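Local coordinates for solute-binding protein Csal_2479 (Chromohalobacter salexigens, PDB 4P1L) that binds D-glucuronate and probably delivers it, as the periplasmic solute-binding component of a TRAP transport system, for uptake into the cytoplasm, at residues Gly90-Gly93 against Ala98-Val101; Pro94-Ala99 against Ala131-Ile136. All blocks are in the same frame, centred on the assembly; numbering follows the deposited sequence.

Interaction 1: residues Gly90-Gly93 against Ala98-Val101; sequences GPMG and AANV
M92 and G93, the closing half of a type I beta turn that starts at G90, rest against A99 and N100. The turn is held by its own backbone bond, G93 N to G90 O, 3.0 Å. Its first residue is tied down from outside: G90 N bonds to N88 OD1 and G90 O accepts a hydrogen bond from ND2 of N171. At M92, a selenomethionine, CG lies anti to the backbone N (chi1 -169°), which sets this methylene 4.0 Å from A99 CB. The bends at chi2 and chi3 then carry SE away from A99; the side chain also packs on I74 of helix 70-78. Both segments belong to the long connection between strand 84-88 and helix 111-118 of this family 7 solute-binding protein, and the connection doubles back here, bringing the CA atoms of G93 and N100 within 4.2 Å. G93 is the tight point. The N100 amide lies alongside it, OD1 3.2 Å from G93 CA and ND2 2.8 Å from G93 O; a CB on G93 would collide with that OD1. N100 OD1 accepts a hydrogen bond from N171 ND2, the same nitrogen that bonds to G90 O. With N100 cut back to an alanine, N171 is likely to be left with one acceptor fewer and a gap to open beside G93. A99 CB, directed toward the turn, also lies 4.2 Å from G93 N.

Interaction 2: residues Pro94-Ala99 against Ala131-Ile136; sequences PIVPAA and AEKNLI
K133 lays its aliphatic chain across I95, V96 and P97 just after helix 121-132 ends. That end is a Schellman motif: N134 N bonds to A131 O at 3.0 Å, L135 N returns to L130 O, and N134 takes the positive phi (77°) that the reversal needs. A131 O also receives a weak bond from K240 NZ. Within the motif, K133 has its CB directed at the 94-99 loop. Its CG is anti to the carbonyl carbon, and a bend at chi2 (-71°) turns the otherwise extended chain across the loop backbone. K133 CG thereby meets V96 CG2 at 3.8 Å, the two side chains passing each other as they run in opposing directions. Farther out, K133 CD is 3.9 Å and K133 CE 3.7 Å from I95 O, while P97 CD flanks K133 CE at 4.4 Å. V96 itself is buried, packed on A129 and L130 of the same helix, so the loop leans on both the last turn of the helix and the residue that follows it. The backbone of K133 is fixed by R78, whose NE donates to K133 O; N134 ND2 in turn bonds to R78 O. L135 begins strand 135-141, the outermost strand beside 234-239 in the five-stranded sheet; its CB also points at the loop, but L135 CD1 stays 5.7 Å from V96 CG2, and the side chain packs on T77 and R78. The contact is thus made by methylene groups: K133 NZ lies 4.2 Å from I95 O, too far for a bond, and the ammonium charge is likely to be drawn only loosely to that carbonyl, leaving the apolar part of the lysine to cover the loop backbone.

How the interactions relate
The two contacts lie about 8 Å apart between centres and share A98 and A99, with P94 following directly on G93, so one loop supplies three of the four segments. They also touch: M92 SE of interaction 1 packs 3.7 Å from L135 CD1 of interaction 2, joining the turn to strand 135-141. Helix 70-78 gives both a common neighbour, I74, which meets M92 and I95. Q70, which binds glucuronate, belongs to the same helix, its side chain about 6 Å from that of M92 and about 8 Å from that of I95. The sugar lies about 10 Å from the M92 side chain and about 12 Å from that of I95, so neither contact touches it.

Interaction 1: residues Gly90-Gly93 against Ala98-Val101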
loop_
_atom_site.group_PDB
_atom_site.type_symbol
_atom_site.label_atom_id
_atom_site.label_comp_id
_atom_site.label_asym_id
_atom_site.label_seq_id
_atom_site.Cartn_x
_atom_site.Cartn_y
_atom_site.Cartn_z
ATOM N N GLY A 90 -0.700 4.567 -1.824
ATOM C CA GLY A 90 0.076 5.002 -2.980
ATOM C C GLY A 90 -0.760 5.550 -4.125
ATOM O O GLY A 90 -0.571 6.701 -4.548
ATOM N N PRO A 91 -1.672 4.723 -4.667
ATOM C CA PRO A 91 -2.594 5.153 -5.707
ATOM C C PRO A 91 -3.559 6.207 -5.232
ATOM O O PRO A 91 -4.257 6.811 -6.067
ATOM C CB PRO A 91 -3.364 3.883 -6.058
ATOM C CG PRO A 91 -2.563 2.791 -5.566
ATOM C CD PRO A 91 -1.789 3.275 -4.414
HETATM N N MSE A 92 -3.632 6.426 -3.923
HETATM C CA MSE A 92 -4.508 7.477 -3.389
HETATM C C MSE A 92 -3.852 8.862 -3.571
HETATM O O MSE A 92 -4.536 9.892 -3.568
HETATM C CB MSE A 92 -4.813 7.211 -1.916
HETATM C CG MSE A 92 -5.909 8.043 -1.261
HETATM SE SE MSE A 92 -7.650 7.706 -2.084
HETATM C CE MSE A 92 -7.825 5.820 -1.610
ATOM N N GLY A 93 -2.534 8.886 -3.734
ATOM C CA GLY A 93 -1.795 10.144 -3.846
ATOM C C GLY A 93 -2.275 11.059 -4.953
ATOM O O GLY A 93 -2.485 12.261 -4.739
ATOM N N ALA A 98 -2.801 15.266 0.332
ATOM C CA ALA A 98 -2.127 14.916 1.585
ATOM C C ALA A 98 -1.611 13.497 1.595
ATOM O O ALA A 98 -0.578 13.208 2.218
ATOM C CB ALA A 98 -3.070 15.137 2.795
ATOM N N ALA A 99 -2.318 12.599 0.908
ATOM C CA ALA A 99 -1.902 11.206 0.853
ATOM C C ALA A 99 -0.552 11.038 0.190
ATOM O O ALA A 99 0.150 10.061 0.484
ATOM C CB ALA A 99 -2.975 10.332 0.137
ATOM N N ASN A 100 -0.155 11.967 -0.687
ATOM C CA ASN A 100 1.160 11.849 -1.328
ATOM C C ASN A 100 2.315 11.867 -0.337
ATOM O O ASN A 100 3.396 11.362 -0.632
ATOM C CB ASN A 100 1.406 12.954 -2.355
ATOM C CG ASN A 100 0.821 12.631 -3.693
ATOM O OD1 ASN A 100 1.084 11.571 -4.246
ATOM N ND2 ASN A 100 -0.030 13.524 -4.201
ATOM N N VAL A 101 2.090 12.438 0.842
ATOM C CA VAL A 101 3.153 12.475 1.844
ATOM C C VAL A 101 3.619 11.061 2.173
ATOM O O VAL A 101 4.805 10.833 2.398
ATOM C CB VAL A 101 2.674 13.194 3.125
ATOM C CG1 VAL A 101 3.681 13.029 4.260
ATOM C CG2 VAL A 101 2.446 14.681 2.835
#

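Interaction 2: residues Pro94-Ala99 against Ala131-Ile136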
loop_
_atom_site.group_PDB
_atom_site.type_symbol
_atom_site.label_atom_id
_atom_site.label_comp_id
_atom_site.label_asym_id
_atom_site.label_seq_id
_atom_site.Cartn_x
_atom_site.Cartn_y
_atom_site.Cartn_z
ATOM N N PRO A 94 -2.463 10.516 -6.153
ATOM C CA PRO A 94 -2.972 11.381 -7.229
ATOM C C PRO A 94 -4.396 11.913 -7.014
ATOM O O PRO A 94 -4.813 12.815 -7.736
ATOM C CB PRO A 94 -2.927 10.469 -8.457
ATOM C CG PRO A 94 -1.765 9.520 -8.167
ATOM C CD PRO A 94 -1.765 9.319 -6.668
ATOM N N ILE A 95 -5.123 11.370 -6.041
ATOM C CA ILE A 95 -6.509 11.735 -5.823
ATOM C C ILE A 95 -6.647 12.669 -4.622
ATOM O O ILE A 95 -7.462 13.595 -4.642
ATOM C CB ILE A 95 -7.342 10.459 -5.647
ATOM C CG1 ILE A 95 -7.249 9.650 -6.951
ATOM C CG2 ILE A 95 -8.789 10.795 -5.335
ATOM C CD1 ILE A 95 -7.391 8.207 -6.789
ATOM N N VAL A 96 -5.833 12.425 -3.591
ATOM C CA VAL A 96 -5.880 13.176 -2.334
ATOM C C VAL A 96 -4.498 13.741 -2.042
ATOM O O VAL A 96 -3.593 13.006 -1.681
ATOM C CB VAL A 96 -6.249 12.279 -1.147
ATOM C CG1 VAL A 96 -6.336 13.096 0.136
ATOM C CG2 VAL A 96 -7.528 11.538 -1.397
ATOM N N PRO A 97 -4.326 15.062 -2.186
ATOM C CA PRO A 97 -2.968 15.614 -2.092
ATOM C C PRO A 97 -2.183 15.208 -0.840
ATOM O O PRO A 97 -1.019 14.822 -0.974
ATOM C CB PRO A 97 -3.211 17.123 -2.159
ATOM C CG PRO A 97 -4.412 17.234 -3.046
ATOM C CD PRO A 97 -5.293 16.045 -2.707
ATOM N N ALA A 98 -2.801 15.266 0.332
ATOM C CA ALA A 98 -2.127 14.916 1.585
ATOM C C ALA A 98 -1.611 13.497 1.595
ATOM O O ALA A 98 -0.578 13.208 2.218
ATOM C CB ALA A 98 -3.070 15.137 2.795
ATOM N N ALA A 99 -2.318 12.599 0.908
ATOM C CA ALA A 99 -1.902 11.206 0.853
ATOM C C ALA A 99 -0.552 11.038 0.190
ATOM O O ALA A 99 0.150 10.061 0.484
ATOM C CB ALA A 99 -2.975 10.332 0.137
ATOM N N ALA A 131 -11.817 12.078 3.671
ATOM C CA ALA A 131 -13.240 12.351 3.857
ATOM C C ALA A 131 -13.671 13.464 2.918
ATOM O O ALA A 131 -14.765 13.445 2.378
ATOM C CB ALA A 131 -13.551 12.739 5.314
ATOM N N GLU A 132 -12.783 14.428 2.717
ATOM C CA GLU A 132 -13.048 15.519 1.810
ATOM C C GLU A 132 -13.214 15.018 0.375
ATOM O O GLU A 132 -13.868 15.671 -0.428
ATOM C CB GLU A 132 -11.943 16.569 1.968
ATOM C CG GLU A 132 -11.517 17.281 0.724
ATOM C CD GLU A 132 -10.596 18.441 1.073
ATOM O OE1 GLU A 132 -11.097 19.431 1.654
ATOM O OE2 GLU A 132 -9.373 18.343 0.806
ATOM N N LYS A 133 -12.660 13.850 0.058
ATOM C CA LYS A 133 -12.835 13.251 -1.267
ATOM C C LYS A 133 -13.797 12.059 -1.249
ATOM O O LYS A 133 -13.701 11.174 -2.107
ATOM C CB LYS A 133 -11.488 12.791 -1.819
ATOM C CG LYS A 133 -10.445 13.913 -1.904
ATOM C CD LYS A 133 -10.757 14.917 -2.988
ATOM C CE LYS A 133 -9.704 16.004 -3.033
ATOM N NZ LYS A 133 -9.968 16.906 -4.179
ATOM N N ASN A 134 -14.682 12.031 -0.247
ATOM C CA ASN A 134 -15.803 11.081 -0.179
ATOM C C ASN A 134 -15.440 9.674 0.244
ATOM O O ASN A 134 -16.205 8.746 -0.005
ATOM C CB ASN A 134 -16.549 10.977 -1.517
ATOM C CG ASN A 134 -17.526 12.096 -1.742
ATOM O OD1 ASN A 134 -17.785 12.918 -0.865
ATOM N ND2 ASN A 134 -18.107 12.113 -2.937
ATOM N N LEU A 135 -14.298 9.506 0.893
ATOM C CA LEU A 135 -13.914 8.207 1.441
ATOM C C LEU A 135 -13.769 8.291 2.957
ATOM O O LEU A 135 -13.017 9.129 3.478
ATOM C CB LEU A 135 -12.604 7.735 0.804
ATOM C CG LEU A 135 -12.646 7.484 -0.713
ATOM C CD1 LEU A 135 -11.237 7.255 -1.276
ATOM C CD2 LEU A 135 -13.557 6.307 -1.068
ATOM N N ILE A 136 -14.491 7.410 3.663
ATOM C CA ILE A 136 -14.481 7.416 5.111
ATOM C C ILE A 136 -13.571 6.292 5.619
ATOM O O ILE A 136 -13.881 5.116 5.456
ATOM C CB ILE A 136 -15.890 7.244 5.684
ATOM C CG1 ILE A 136 -16.855 8.270 5.065
ATOM C CG2 ILE A 136 -15.844 7.328 7.185
ATOM C CD1 ILE A 136 -16.414 9.738 5.234
#